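Local coordinates for protein metagenomic carboxyl esterase MGS0156 (Uncultured organism, PDB 5D8M) that probably hydrolyses carboxylic ester bonds as a serine esterase of the alpha/beta-hydrolase fold, at residues 91-96 and 124-129; 133-138 and 161-166; 155-160 and 183-188. All coordinates share one frame; numbering follows the deposited sequence.

Contact 1. Residues 91-96 and 124-129; sequences LVPGLL and VRTGGR
Val124 N donates to Leu91 O over 2.9 Å in a nearly straight bond (171°), closing the inner, tightly packed end of this contact. Next to it, Pro93 CD lies 3.2 Å from Val124 O, the proline ring pressed against that carbonyl oxygen. Val92 and Thr126 cross at about a right angle, and their methyl groups Val92 CG1 and Thr126 CG2 meet at 3.8 Å; Ile139 of helix 132-143 touches Val92 as well. All this sits at the C-terminal ends of the neighbouring parallel strands 87-92 and 120-123 of the alpha/beta-hydrolase sheet; Val124 and Thr126 already belong to the loop that follows. In related lipases and esterases the loop after the equivalent of strand 87-92 commonly shapes the oxyanion hole, and residues 93-96 occupy that position.

From Pro93 on the chains stand apart, and two waters bridge them. The chi1 of Thr126 (61°) turns OG1 toward Pro93 and Gly94 while CG2 is left to meet Val92. OG1 donates to one water, which donates to Pro93 O, and accepts from a second, which also donates to Gly94 O. The chains close again where Leu96 N bonds to Gly128 O at 2.9 Å, with Leu95 CD1 at 3.4 Å from Gly128 O. Leu96, exposed, makes just a loose contact, CD2 to Arg129 CG at 4.1 Å, while the Arg129 guanidinium is tied inward to the carbonyls of Met208, Ala205 and Cys213.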
loop_
_atom_site.group_PDB
_atom_site.type_symbol
_atom_site.label_atom_id
_atom_site.label_comp_id
_atom_site.label_asym_id
_atom_site.label_seq_id
_atom_site.Cartn_x
_atom_site.Cartn_y
_atom_site.Cartn_z
ATOM N N LEU A 91 6.583 8.511 0.962
ATOM C CA LEU A 91 5.197 8.082 0.930
ATOM C C LEU A 91 4.593 8.322 -0.453
ATOM O O LEU A 91 4.614 9.425 -0.938
ATOM C CB LEU A 91 4.388 8.835 1.981
ATOM C CG LEU A 91 4.971 8.886 3.391
ATOM C CD1 LEU A 91 4.188 9.875 4.308
ATOM C CD2 LEU A 91 4.973 7.482 3.976
ATOM N N VAL A 92 4.077 7.275 -1.078
ATOM C CA VAL A 92 3.491 7.395 -2.393
ATOM C C VAL A 92 2.074 6.860 -2.367
ATOM O O VAL A 92 1.873 5.654 -2.159
ATOM C CB VAL A 92 4.306 6.620 -3.446
ATOM C CG1 VAL A 92 3.723 6.830 -4.828
ATOM C CG2 VAL A 92 5.791 7.029 -3.384
ATOM N N PRO A 93 1.080 7.737 -2.619
ATOM C CA PRO A 93 -0.326 7.322 -2.557
ATOM C C PRO A 93 -0.828 6.699 -3.838
ATOM O O PRO A 93 -0.086 6.605 -4.808
ATOM C CB PRO A 93 -1.065 8.636 -2.289
ATOM C CG PRO A 93 -0.260 9.625 -3.031
ATOM C CD PRO A 93 1.201 9.191 -2.838
ATOM N N GLY A 94 -2.105 6.339 -3.849
ATOM C CA GLY A 94 -2.688 5.619 -4.964
ATOM C C GLY A 94 -3.745 6.340 -5.786
ATOM O O GLY A 94 -3.757 7.562 -5.890
ATOM N N LEU A 95 -4.616 5.541 -6.403
ATOM C CA LEU A 95 -5.639 6.021 -7.304
ATOM C C LEU A 95 -6.585 6.994 -6.597
ATOM O O LEU A 95 -7.092 6.693 -5.519
ATOM C CB LEU A 95 -6.439 4.832 -7.869
ATOM C CG LEU A 95 -7.405 5.102 -9.023
ATOM C CD1 LEU A 95 -6.600 5.470 -10.255
ATOM C CD2 LEU A 95 -8.259 3.870 -9.286
ATOM N N LEU A 96 -6.809 8.151 -7.213
ATOM C CA LEU A 96 -7.744 9.166 -6.721
ATOM C C LEU A 96 -7.288 9.883 -5.446
ATOM O O LEU A 96 -7.993 10.752 -4.952
ATOM C CB LEU A 96 -9.133 8.553 -6.475
ATOM C CG LEU A 96 -9.890 8.115 -7.727
ATOM C CD1 LEU A 96 -11.321 7.707 -7.372
ATOM C CD2 LEU A 96 -9.903 9.235 -8.760
ATOM N N VAL A 124 4.925 12.223 -1.639
ATOM C CA VAL A 124 4.948 12.474 -3.070
ATOM C C VAL A 124 3.525 12.724 -3.586
ATOM O O VAL A 124 2.593 11.984 -3.267
ATOM C CB VAL A 124 5.585 11.286 -3.824
ATOM C CG1 VAL A 124 5.543 11.531 -5.358
ATOM C CG2 VAL A 124 7.013 11.099 -3.333
ATOM N N ARG A 125 3.340 13.801 -4.337
ATOM C CA ARG A 125 2.055 14.013 -5.001
ATOM C C ARG A 125 2.127 13.346 -6.369
ATOM O O ARG A 125 2.957 13.715 -7.189
ATOM C CB ARG A 125 1.730 15.506 -5.142
ATOM C CG ARG A 125 0.455 15.764 -5.930
ATOM C CD ARG A 125 0.013 17.222 -5.845
ATOM N NE ARG A 125 -1.092 17.489 -6.761
ATOM C CZ ARG A 125 -1.825 18.599 -6.773
ATOM N NH1 ARG A 125 -1.580 19.586 -5.907
ATOM N NH2 ARG A 125 -2.793 18.726 -7.673
ATOM N N THR A 126 1.305 12.331 -6.574
ATOM C CA THR A 126 1.164 11.675 -7.875
ATOM C C THR A 126 -0.139 12.124 -8.538
ATOM O O THR A 126 -0.988 12.754 -7.889
ATOM C CB THR A 126 1.148 10.138 -7.731
ATOM O OG1 THR A 126 0.032 9.741 -6.917
ATOM C CG2 THR A 126 2.437 9.622 -7.103
ATOM N N GLY A 127 -0.299 11.819 -9.824
ATOM C CA GLY A 127 -1.550 12.074 -10.502
ATOM C C GLY A 127 -2.567 11.053 -10.030
ATOM O O GLY A 127 -2.376 9.841 -10.198
ATOM N N GLY A 128 -3.641 11.531 -9.413
ATOM C CA GLY A 128 -4.700 10.642 -8.968
ATOM C C GLY A 128 -5.392 9.930 -10.125
ATOM O O GLY A 128 -5.951 8.843 -9.944
ATOM N N ARG A 129 -5.368 10.544 -11.308
ATOM C CA ARG A 129 -6.008 9.967 -12.478
ATOM C C ARG A 129 -5.029 9.652 -13.622
ATOM O O ARG A 129 -5.431 9.542 -14.782
ATOM C CB ARG A 129 -7.109 10.917 -12.960
ATOM C CG ARG A 129 -8.145 11.210 -11.873
ATOM C CD ARG A 129 -9.368 11.875 -12.455
ATOM N NE ARG A 129 -9.188 13.311 -12.654
ATOM C CZ ARG A 129 -10.122 14.104 -13.165
ATOM N NH1 ARG A 129 -9.901 15.403 -13.305
ATOM N NH2 ARG A 129 -11.277 13.596 -13.552
HETATM O O HOH W 1 -0.456 7.070 -7.370
HETATM O O HOH W 2 -2.846 10.134 -6.181
#

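Contact 2. Residues 133-138 and 161-166; sequences ARNAAI and AVDVLE
Ala136 and Asp163 mark the place where the two helices pass, their CA atoms 5.2 Å apart. The axes of the short helical segments 133-138 and 161-166 approach to 8.0 Å and cross at -73°, steeply enough that few residues meet. In the alpha/beta-hydrolase fold these are two of the helices packed on the central parallel sheet; helix 159-170 is the one that leaves the sheet just after Ser158, at what fits the nucleophile elbow.

Within the two segments small and polar side chains make the contact. Ala136 CB passes 3.7 Å from Asp163 O, its small size allowing the close approach. Beside it, Asn135 ND2 donates to Asp163 OD2 over 3.0 Å, a bent bond (146° at the hydrogen). The donor comes from above the carboxylate plane rather than within it, and the amide and carboxylate are turned steeply against each other. Asp163 CG stands anti to its own carbonyl carbon (chi1 -71°), which swings the carboxylate over Asn135 CB as well. Each polar group has a second grip: Asn135 OD1 accepts from Gly127 N, and Asp163 OD1 takes the hydroxyl of Ser132 and a salt bridge from Lys159. Were Asp163 an alanine, the Lys159 ammonium would probably lose its carboxylate mate and Asn135 ND2 this acceptor. Further along, Glu166 sends OE2 to a salt bridge with Arg230, while its OE1 comes no nearer to Ala133 N than 3.8 Å.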
loop_
_atom_site.group_PDB
_atom_site.type_symbol
_atom_site.label_atom_id
_atom_site.label_comp_id
_atom_site.label_asym_id
_atom_site.label_seq_id
_atom_site.Cartn_x
_atom_site.Cartn_y
_atom_site.Cartn_z
ATOM N N ALA A 133 3.305 4.952 -15.702
ATOM C CA ALA A 133 4.500 5.499 -16.334
ATOM C C ALA A 133 4.661 6.995 -16.056
ATOM O O ALA A 133 5.764 7.475 -15.752
ATOM C CB ALA A 133 4.486 5.248 -17.839
ATOM N N ARG A 134 3.564 7.733 -16.176
ATOM C CA ARG A 134 3.603 9.155 -15.909
ATOM C C ARG A 134 3.945 9.441 -14.424
ATOM O O ARG A 134 4.733 10.345 -14.117
ATOM C CB ARG A 134 2.273 9.794 -16.300
ATOM C CG ARG A 134 2.322 11.309 -16.221
ATOM C CD ARG A 134 1.119 11.950 -16.882
ATOM N NE ARG A 134 1.302 13.393 -17.062
ATOM C CZ ARG A 134 0.404 14.176 -17.653
ATOM N NH1 ARG A 134 -0.734 13.656 -18.095
ATOM N NH2 ARG A 134 0.639 15.473 -17.800
ATOM N N ASN A 135 3.387 8.651 -13.511
ATOM C CA ASN A 135 3.662 8.847 -12.084
ATOM C C ASN A 135 5.061 8.397 -11.696
ATOM O O ASN A 135 5.675 8.975 -10.804
ATOM C CB ASN A 135 2.623 8.118 -11.231
ATOM C CG ASN A 135 1.318 8.873 -11.162
ATOM O OD1 ASN A 135 1.250 10.028 -11.559
ATOM N ND2 ASN A 135 0.287 8.239 -10.636
ATOM N N ALA A 136 5.552 7.358 -12.359
ATOM C CA ALA A 136 6.921 6.886 -12.157
ATOM C C ALA A 136 7.933 7.996 -12.448
ATOM O O ALA A 136 8.942 8.117 -11.754
ATOM C CB ALA A 136 7.199 5.672 -13.038
ATOM N N ALA A 137 7.677 8.801 -13.477
ATOM C CA ALA A 137 8.593 9.893 -13.780
ATOM C C ALA A 137 8.554 10.972 -12.688
ATOM O O ALA A 137 9.578 11.579 -12.357
ATOM C CB ALA A 137 8.287 10.487 -15.158
ATOM N N ILE A 138 7.371 11.217 -12.136
ATOM C CA ILE A 138 7.221 12.162 -11.032
ATOM C C ILE A 138 8.062 11.716 -9.831
ATOM O O ILE A 138 8.805 12.509 -9.234
ATOM C CB ILE A 138 5.724 12.298 -10.630
ATOM C CG1 ILE A 138 4.987 13.041 -11.742
ATOM C CG2 ILE A 138 5.576 13.003 -9.266
ATOM C CD1 ILE A 138 3.437 13.049 -11.615
ATOM N N ALA A 161 2.146 1.688 -5.073
ATOM C CA ALA A 161 3.125 0.617 -5.038
ATOM C C ALA A 161 3.619 0.274 -6.429
ATOM O O ALA A 161 4.801 0.029 -6.622
ATOM C CB ALA A 161 2.528 -0.635 -4.359
ATOM N N VAL A 162 2.728 0.258 -7.410
ATOM C CA VAL A 162 3.172 -0.147 -8.732
ATOM C C VAL A 162 3.659 1.045 -9.529
ATOM O O VAL A 162 4.482 0.861 -10.410
ATOM C CB VAL A 162 2.078 -0.911 -9.488
ATOM C CG1 VAL A 162 1.802 -2.225 -8.737
ATOM C CG2 VAL A 162 0.813 -0.104 -9.592
ATOM N N ASP A 163 3.216 2.258 -9.179
ATOM C CA ASP A 163 3.888 3.468 -9.653
ATOM C C ASP A 163 5.397 3.370 -9.299
ATOM O O ASP A 163 6.259 3.608 -10.133
ATOM C CB ASP A 163 3.287 4.737 -9.020
ATOM C CG ASP A 163 1.881 5.087 -9.536
ATOM O OD1 ASP A 163 1.378 4.482 -10.527
ATOM O OD2 ASP A 163 1.276 6.011 -8.927
ATOM N N VAL A 164 5.713 2.977 -8.063
ATOM C CA VAL A 164 7.112 2.894 -7.624
ATOM C C VAL A 164 7.854 1.727 -8.290
ATOM O O VAL A 164 8.983 1.902 -8.755
ATOM C CB VAL A 164 7.210 2.783 -6.073
ATOM C CG1 VAL A 164 8.624 2.407 -5.625
ATOM C CG2 VAL A 164 6.824 4.119 -5.420
ATOM N N LEU A 165 7.226 0.552 -8.375
ATOM C CA LEU A 165 7.883 -0.584 -9.038
ATOM C C LEU A 165 8.198 -0.265 -10.508
ATOM O O LEU A 165 9.268 -0.616 -11.011
ATOM C CB LEU A 165 7.011 -1.852 -8.956
ATOM C CG LEU A 165 6.827 -2.468 -7.560
ATOM C CD1 LEU A 165 6.107 -3.850 -7.607
ATOM C CD2 LEU A 165 8.170 -2.563 -6.803
ATOM N N GLU A 166 7.273 0.386 -11.201
ATOM C CA GLU A 166 7.542 0.749 -12.582
ATOM C C GLU A 166 8.699 1.745 -12.656
ATOM O O GLU A 166 9.513 1.688 -13.572
ATOM C CB GLU A 166 6.285 1.321 -13.256
ATOM C CG GLU A 166 5.157 0.256 -13.348
ATOM C CD GLU A 166 4.223 0.395 -14.560
ATOM O OE1 GLU A 166 4.374 1.336 -15.381
ATOM O OE2 GLU A 166 3.325 -0.468 -14.687
#

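Contact 3. Residues 155-160 and 183-188; sequences VTHSKG and SVAGAI
Val184 N gives Thr156 O a 2.9 Å hydrogen bond, and Ala187 N gives Ser158 O another of 3.1 Å; the first joins the strands, the second ties the turn at Ser158 to the loop after strand 178-184. That second bond is nearly straight at its hydrogen, although the donor stands well above the plane of the Ser158 carbonyl. Ser158 N adds two weak bonds, to Ala185 O and to Val184 O, and the CA-H of His157 points at the same Val184 O from 3.3 Å. Thr156 and His157 pair in parallel with Ser183 and Val184, the bridge of strands 151-157 and 178-184.

Just past the pairing the chain makes a sharp turn that fits the nucleophile elbow of alpha/beta hydrolases. Ser158 holds the strained backbone angles of that turn (phi 57°, psi -126°) and is followed by helix 159-170, whose Gly160 N bonds to His157 O; a side chain at Gly160 would run into that oxygen. This strand-turn-helix position is consistent with Ser158 being the catalytic serine; a weak bond from its OG to His299 NE2 is doubtful, as two conformers were deposited.

The His157 ring, with CG anti to the backbone N (chi1 178°), turns an edge to Val184 O, CD2 lying 3.2 Å away, while NE2 bonds to His299 O. Its CD2 also touches Ala185 CB at 4.0 Å. Past the turn, Ala187 CB rests 4.0 Å from Ser158 O. Further back along the strands, the methyl groups Val155 CG1 and Val184 CG2 meet at 4.0 Å.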
loop_
_atom_site.group_PDB
_atom_site.type_symbol
_atom_site.label_atom_id
_atom_site.label_comp_id
_atom_site.label_asym_id
_atom_site.label_seq_id
_atom_site.Cartn_x
_atom_site.Cartn_y
_atom_site.Cartn_z
ATOM N N VAL A 155 7.253 3.934 1.174
ATOM C CA VAL A 155 6.078 3.350 1.794
ATOM C C VAL A 155 4.899 3.760 0.942
ATOM O O VAL A 155 4.604 4.950 0.814
ATOM C CB VAL A 155 5.881 3.817 3.241
ATOM C CG1 VAL A 155 4.659 3.146 3.840
ATOM C CG2 VAL A 155 7.137 3.476 4.070
ATOM N N THR A 156 4.279 2.774 0.304
ATOM C CA THR A 156 3.371 3.033 -0.795
ATOM C C THR A 156 2.010 2.464 -0.469
ATOM O O THR A 156 1.909 1.528 0.331
ATOM C CB THR A 156 3.919 2.402 -2.119
ATOM O OG1 THR A 156 3.961 0.967 -2.009
ATOM C CG2 THR A 156 5.348 2.856 -2.388
ATOM N N HIS A 157 0.965 3.015 -1.089
ATOM C CA HIS A 157 -0.392 2.534 -0.872
ATOM C C HIS A 157 -1.072 2.326 -2.226
ATOM O O HIS A 157 -0.950 3.169 -3.132
ATOM C CB HIS A 157 -1.186 3.537 -0.005
ATOM C CG HIS A 157 -2.618 3.147 0.241
ATOM N ND1 HIS A 157 -3.678 3.944 -0.135
ATOM C CD2 HIS A 157 -3.158 2.059 0.840
ATOM C CE1 HIS A 157 -4.810 3.370 0.230
ATOM N NE2 HIS A 157 -4.523 2.228 0.830
ATOM N N SER A 158 -1.760 1.191 -2.356
ATOM C CA SER A 158 -2.594 0.949 -3.524
ATOM C C SER A 158 -1.801 1.041 -4.840
ATOM O O SER A 158 -0.771 0.409 -5.022
ATOM C CB SER A 158 -3.747 1.949 -3.512
ATOM O OG SER A 158 -4.731 1.638 -4.479
ATOM N N LYS A 159 -2.284 1.883 -5.750
ATOM C CA LYS A 159 -1.597 2.067 -7.033
ATOM C C LYS A 159 -0.181 2.663 -6.874
ATOM O O LYS A 159 0.684 2.519 -7.757
ATOM C CB LYS A 159 -2.450 2.951 -7.960
ATOM C CG LYS A 159 -1.857 3.119 -9.374
ATOM C CD LYS A 159 -2.843 3.790 -10.329
ATOM C CE LYS A 159 -2.118 4.354 -11.553
ATOM N NZ LYS A 159 -1.212 5.511 -11.148
ATOM N N GLY A 160 0.056 3.344 -5.757
ATOM C CA GLY A 160 1.372 3.925 -5.503
ATOM C C GLY A 160 2.482 2.898 -5.513
ATOM O O GLY A 160 3.626 3.174 -5.912
ATOM N N SER A 183 5.077 -2.111 0.477
ATOM C CA SER A 183 3.749 -2.041 -0.088
ATOM C C SER A 183 2.695 -2.180 1.018
ATOM O O SER A 183 2.698 -3.177 1.753
ATOM C CB SER A 183 3.597 -3.181 -1.129
ATOM O OG SER A 183 2.371 -3.092 -1.825
ATOM N N VAL A 184 1.796 -1.208 1.121
ATOM C CA VAL A 184 0.673 -1.256 2.042
ATOM C C VAL A 184 -0.641 -1.297 1.252
ATOM O O VAL A 184 -1.028 -0.299 0.637
ATOM C CB VAL A 184 0.672 -0.025 2.989
ATOM C CG1 VAL A 184 -0.416 -0.147 4.032
ATOM C CG2 VAL A 184 2.073 0.146 3.654
ATOM N N ALA A 185 -1.320 -2.446 1.269
ATOM C CA ALA A 185 -2.463 -2.677 0.401
ATOM C C ALA A 185 -2.124 -2.262 -1.043
ATOM O O ALA A 185 -2.926 -1.632 -1.732
ATOM C CB ALA A 185 -3.692 -1.920 0.908
ATOM N N GLY A 186 -0.928 -2.617 -1.495
ATOM C CA GLY A 186 -0.513 -2.276 -2.836
ATOM C C GLY A 186 -1.175 -3.155 -3.866
ATOM O O GLY A 186 -1.352 -4.354 -3.657
ATOM N N ALA A 187 -1.527 -2.565 -4.996
ATOM C CA ALA A 187 -2.236 -3.291 -6.050
ATOM C C ALA A 187 -1.248 -4.023 -6.939
ATOM O O ALA A 187 -1.198 -3.788 -8.146
ATOM C CB ALA A 187 -3.088 -2.312 -6.888
ATOM N N ILE A 188 -0.466 -4.918 -6.348
ATOM C CA ILE A 188 0.652 -5.535 -7.073
ATOM C C ILE A 188 0.187 -6.285 -8.333
ATOM O O ILE A 188 0.762 -6.125 -9.415
ATOM C CB ILE A 188 1.438 -6.491 -6.154
ATOM C CG1 ILE A 188 1.815 -5.800 -4.832
ATOM C CG2 ILE A 188 2.671 -7.070 -6.889
ATOM C CD1 ILE A 188 2.540 -4.450 -4.982
#

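Overall arrangement
From the N terminus, strand 87-92 comes first, and contact 1 closes when the chain returns through 124-129 after helix 111-116 and strand 120-123. It is finished before the others begin. Contact 2 opens on helix 132-143, and contact 3 opens on strand 151-157 before contact 2 closes on helix 159-170; contact 3 then closes at 183-188, so these two cross. Contact 3 spans a beta-alpha-beta crossover whose helix also serves contact 2. Backbone hydrogen bonds between Val92 and both Val155 and His157 tie contacts 1 and 3 into one sheet, while Val92 CG2 packing on Val164 CG2 joins contact 1 to contact 2.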